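Local coordinates for chromosomal replication initiator protein DNAA (Helicobacter pylori, PDB 2WP0) that probably initiates and regulates chromosomal replication by binding, in its ATP form, to the replication origin, with its N-terminal domain I serving oligomerization and regulator binding, at residues 28-33 and 60-65. Sequence-based numbering, arbitrary orientation.
Sequences NYFSQL and AKYGAL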
ATOM      1  N   ASN D  28     -12.816   4.457  33.468  1.00 42.61           N
ATOM      2  CA  ASN D  28     -13.047   3.652  32.284  1.00 38.73           C
ATOM      3  C   ASN D  28     -12.734   2.174  32.471  1.00 39.63           C
ATOM      4  O   ASN D  28     -13.359   1.311  31.857  1.00 37.53           O
ATOM      5  CB  ASN D  28     -12.233   4.205  31.114  1.00 36.09           C
ATOM      6  CG  ASN D  28     -12.697   5.590  30.673  1.00 34.60           C
ATOM      7  OD1 ASN D  28     -11.960   6.309  30.003  1.00 35.16           O
ATOM      8  ND2 ASN D  28     -13.930   5.963  31.040  1.00 33.42           N
ATOM      9  N   TYR D  29     -11.755   1.875  33.312  1.00 32.52           N
ATOM     10  CA  TYR D  29     -11.294   0.498  33.449  1.00 33.06           C
ATOM     11  C   TYR D  29     -11.597  -0.047  34.836  1.00 36.89           C
ATOM     12  O   TYR D  29     -12.525  -0.845  35.010  1.00 36.88           O
ATOM     13  CB  TYR D  29      -9.791   0.363  33.091  1.00 32.85           C
ATOM     14  CG  TYR D  29      -9.524   0.537  31.608  1.00 36.18           C
ATOM     15  CD1 TYR D  29      -9.877  -0.466  30.689  1.00 28.67           C
ATOM     16  CD2 TYR D  29      -8.944   1.698  31.116  1.00 30.34           C
ATOM     17  CE1 TYR D  29      -9.644  -0.313  29.336  1.00 32.86           C
ATOM     18  CE2 TYR D  29      -8.711   1.859  29.758  1.00 26.12           C
ATOM     19  CZ  TYR D  29      -9.061   0.852  28.880  1.00 31.52           C
ATOM     20  OH  TYR D  29      -8.841   1.022  27.542  1.00 29.85           O
ATOM     21  N   PHE D  30     -10.823   0.405  35.816  1.00 41.98           N
ATOM     22  CA  PHE D  30     -10.764  -0.276  37.106  1.00 43.86           C
ATOM     23  C   PHE D  30     -12.096  -0.388  37.848  1.00 44.48           C
ATOM     24  O   PHE D  30     -12.371  -1.413  38.463  1.00 45.53           O
ATOM     25  CB  PHE D  30      -9.694   0.350  37.990  1.00 44.30           C
ATOM     26  CG  PHE D  30      -8.306   0.108  37.507  1.00 44.30           C
ATOM     27  CD1 PHE D  30      -7.708  -1.129  37.669  1.00 45.56           C
ATOM     28  CD2 PHE D  30      -7.588   1.113  36.886  1.00 43.65           C
ATOM     29  CE1 PHE D  30      -6.407  -1.356  37.233  1.00 46.12           C
ATOM     30  CE2 PHE D  30      -6.280   0.893  36.437  1.00 43.43           C
ATOM     31  CZ  PHE D  30      -5.693  -0.338  36.619  1.00 44.85           C
ATOM     32  N   SER D  31     -12.914   0.655  37.783  1.00 37.54           N
ATOM     33  CA  SER D  31     -14.209   0.652  38.454  1.00 38.49           C
ATOM     34  C   SER D  31     -15.101  -0.543  38.073  1.00 38.34           C
ATOM     35  O   SER D  31     -15.922  -1.006  38.879  1.00 39.92           O
ATOM     36  CB  SER D  31     -14.937   1.937  38.112  1.00 38.55           C
ATOM     37  OG  SER D  31     -14.776   2.223  36.736  1.00 35.96           O
ATOM     38  N   GLN D  32     -14.927  -1.029  36.840  1.00 57.15           N
ATOM     39  CA  GLN D  32     -15.727  -2.116  36.269  1.00 56.15           C
ATOM     40  C   GLN D  32     -15.277  -3.508  36.698  1.00 57.45           C
ATOM     41  O   GLN D  32     -15.908  -4.515  36.358  1.00 57.13           O
ATOM     42  CB  GLN D  32     -15.645  -2.053  34.753  1.00 53.29           C
ATOM     43  CG  GLN D  32     -16.079  -0.734  34.138  1.00 51.45           C
ATOM     44  CD  GLN D  32     -16.434  -0.902  32.676  1.00 49.94           C
ATOM     45  OE1 GLN D  32     -17.315  -1.693  32.323  1.00 49.27           O
ATOM     46  NE2 GLN D  32     -15.745  -0.171  31.815  1.00 49.73           N
ATOM     47  N   LEU D  33     -14.164  -3.538  37.423  1.00 31.30           N
ATOM     48  CA  LEU D  33     -13.534  -4.752  37.915  1.00 32.95           C
ATOM     49  C   LEU D  33     -14.267  -5.229  39.168  1.00 31.70           C
ATOM     50  O   LEU D  33     -14.732  -4.415  39.973  1.00 32.09           O
ATOM     51  CB  LEU D  33     -12.094  -4.401  38.274  1.00 31.88           C
ATOM     52  CG  LEU D  33     -10.960  -5.329  37.903  1.00 33.75           C
ATOM     53  CD1 LEU D  33     -11.420  -6.174  36.761  1.00 33.40           C
ATOM     54  CD2 LEU D  33      -9.768  -4.476  37.525  1.00 32.91           C
ATOM     55  N   ALA D  60      -3.589  -6.736  30.096  1.00 28.29           N
ATOM     56  CA  ALA D  60      -2.414  -6.300  29.348  1.00 29.42           C
ATOM     57  C   ALA D  60      -1.801  -4.999  29.891  1.00 29.51           C
ATOM     58  O   ALA D  60      -0.584  -4.886  29.999  1.00 29.91           O
ATOM     59  CB  ALA D  60      -2.728  -6.186  27.840  1.00 25.49           C
ATOM     60  N   LYS D  61      -2.608  -4.005  30.235  1.00 38.59           N
ATOM     61  CA  LYS D  61      -1.986  -2.744  30.618  1.00 41.09           C
ATOM     62  C   LYS D  61      -1.836  -2.473  32.115  1.00 46.48           C
ATOM     63  O   LYS D  61      -1.108  -1.561  32.496  1.00 49.11           O
ATOM     64  CB  LYS D  61      -2.592  -1.542  29.876  1.00 38.75           C
ATOM     65  CG  LYS D  61      -4.088  -1.397  29.954  1.00 38.15           C
ATOM     66  CD  LYS D  61      -4.501  -0.052  29.356  1.00 36.36           C
ATOM     67  CE  LYS D  61      -3.663   0.277  28.133  1.00 32.87           C
ATOM     68  NZ  LYS D  61      -3.263   1.711  28.150  1.00 32.83           N
ATOM     69  N   TYR D  62      -2.468  -3.276  32.961  1.00 30.56           N
ATOM     70  CA  TYR D  62      -2.469  -2.966  34.389  1.00 34.47           C
ATOM     71  C   TYR D  62      -2.246  -4.182  35.260  1.00 34.51           C
ATOM     72  O   TYR D  62      -2.209  -4.072  36.487  1.00 31.96           O
ATOM     73  CB  TYR D  62      -3.789  -2.320  34.808  1.00 34.98           C
ATOM     74  CG  TYR D  62      -4.165  -1.121  33.991  1.00 34.07           C
ATOM     75  CD1 TYR D  62      -3.284  -0.061  33.849  1.00 34.25           C
ATOM     76  CD2 TYR D  62      -5.405  -1.037  33.372  1.00 31.81           C
ATOM     77  CE1 TYR D  62      -3.614   1.044  33.102  1.00 33.76           C
ATOM     78  CE2 TYR D  62      -5.755   0.081  32.620  1.00 29.89           C
ATOM     79  CZ  TYR D  62      -4.843   1.119  32.497  1.00 30.92           C
ATOM     80  OH  TYR D  62      -5.128   2.240  31.761  1.00 28.65           O
ATOM     81  N   GLY D  63      -2.131  -5.345  34.636  1.00 32.24           N
ATOM     82  CA  GLY D  63      -1.935  -6.572  35.388  1.00 31.12           C
ATOM     83  C   GLY D  63      -0.748  -6.474  36.309  1.00 32.43           C
ATOM     84  O   GLY D  63      -0.800  -6.949  37.436  1.00 35.60           O
ATOM     85  N   ALA D  64       0.328  -5.859  35.833  1.00 30.30           N
ATOM     86  CA  ALA D  64       1.534  -5.743  36.649  1.00 31.86           C
ATOM     87  C   ALA D  64       1.322  -4.731  37.762  1.00 37.34           C
ATOM     88  O   ALA D  64       1.745  -4.954  38.896  1.00 39.44           O
ATOM     89  CB  ALA D  64       2.719  -5.359  35.809  1.00 31.25           C
ATOM     90  N   LEU D  65       0.679  -3.615  37.428  1.00 36.21           N
ATOM     91  CA  LEU D  65       0.262  -2.646  38.432  1.00 35.91           C
ATOM     92  C   LEU D  65      -0.543  -3.296  39.530  1.00 36.21           C
ATOM     93  O   LEU D  65      -0.365  -2.966  40.684  1.00 37.90           O
ATOM     94  CB  LEU D  65      -0.576  -1.538  37.807  1.00 34.81           C
ATOM     95  CG  LEU D  65       0.177  -0.273  37.397  1.00 34.94           C
ATOM     96  CD1 LEU D  65      -0.556   0.524  36.285  1.00 33.86           C
ATOM     97  CD2 LEU D  65       0.463   0.571  38.647  1.00 35.66           C
TER
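The ring of Tyr62 lies between two neighbours: Phe30 covers one face, its CE2 over the ring centre, while CG of Lys61 sits toward the rim of the opposite face. At the edge, near the ring plane, comes CD2 of Tyr29, 3.9 Å from CE2 of Tyr62. The three rings make an aromatic cluster that packs helix 23-30 against the middle of helix 52-71 inside domain I of DnaA, the oligomerization and regulator-binding domain. Tyr62 turns its edge toward the face of Tyr29 in an offset edge-to-face pair, planes at 64° and centroids 5.7 Å apart. Phe30 meets it obliquely. Tyr29 and Phe30 are consecutive, yet both reach the same ring; each has CG anti to its carbonyl carbon (chi1 about -70°), and the end of Phe30 comes nearer to helix 52-71 than its start. Wholly apolar, Phe30 suits this buried place and also touches Val21 and Leu66. The tyrosines add hydroxyls to flat hydrocarbon rings: that of Tyr29 hydrogen-bonds to the backbone of a chain of another protein, so this residue joins the interior to an interface, where NZ of Lys61 pairs with an acidic side chain of that same partner. Tyr62 OH, 3.9 Å from CD2 of Tyr29, has its polar partner within its own chain, a hydrogen bond with OE1 of Glu25.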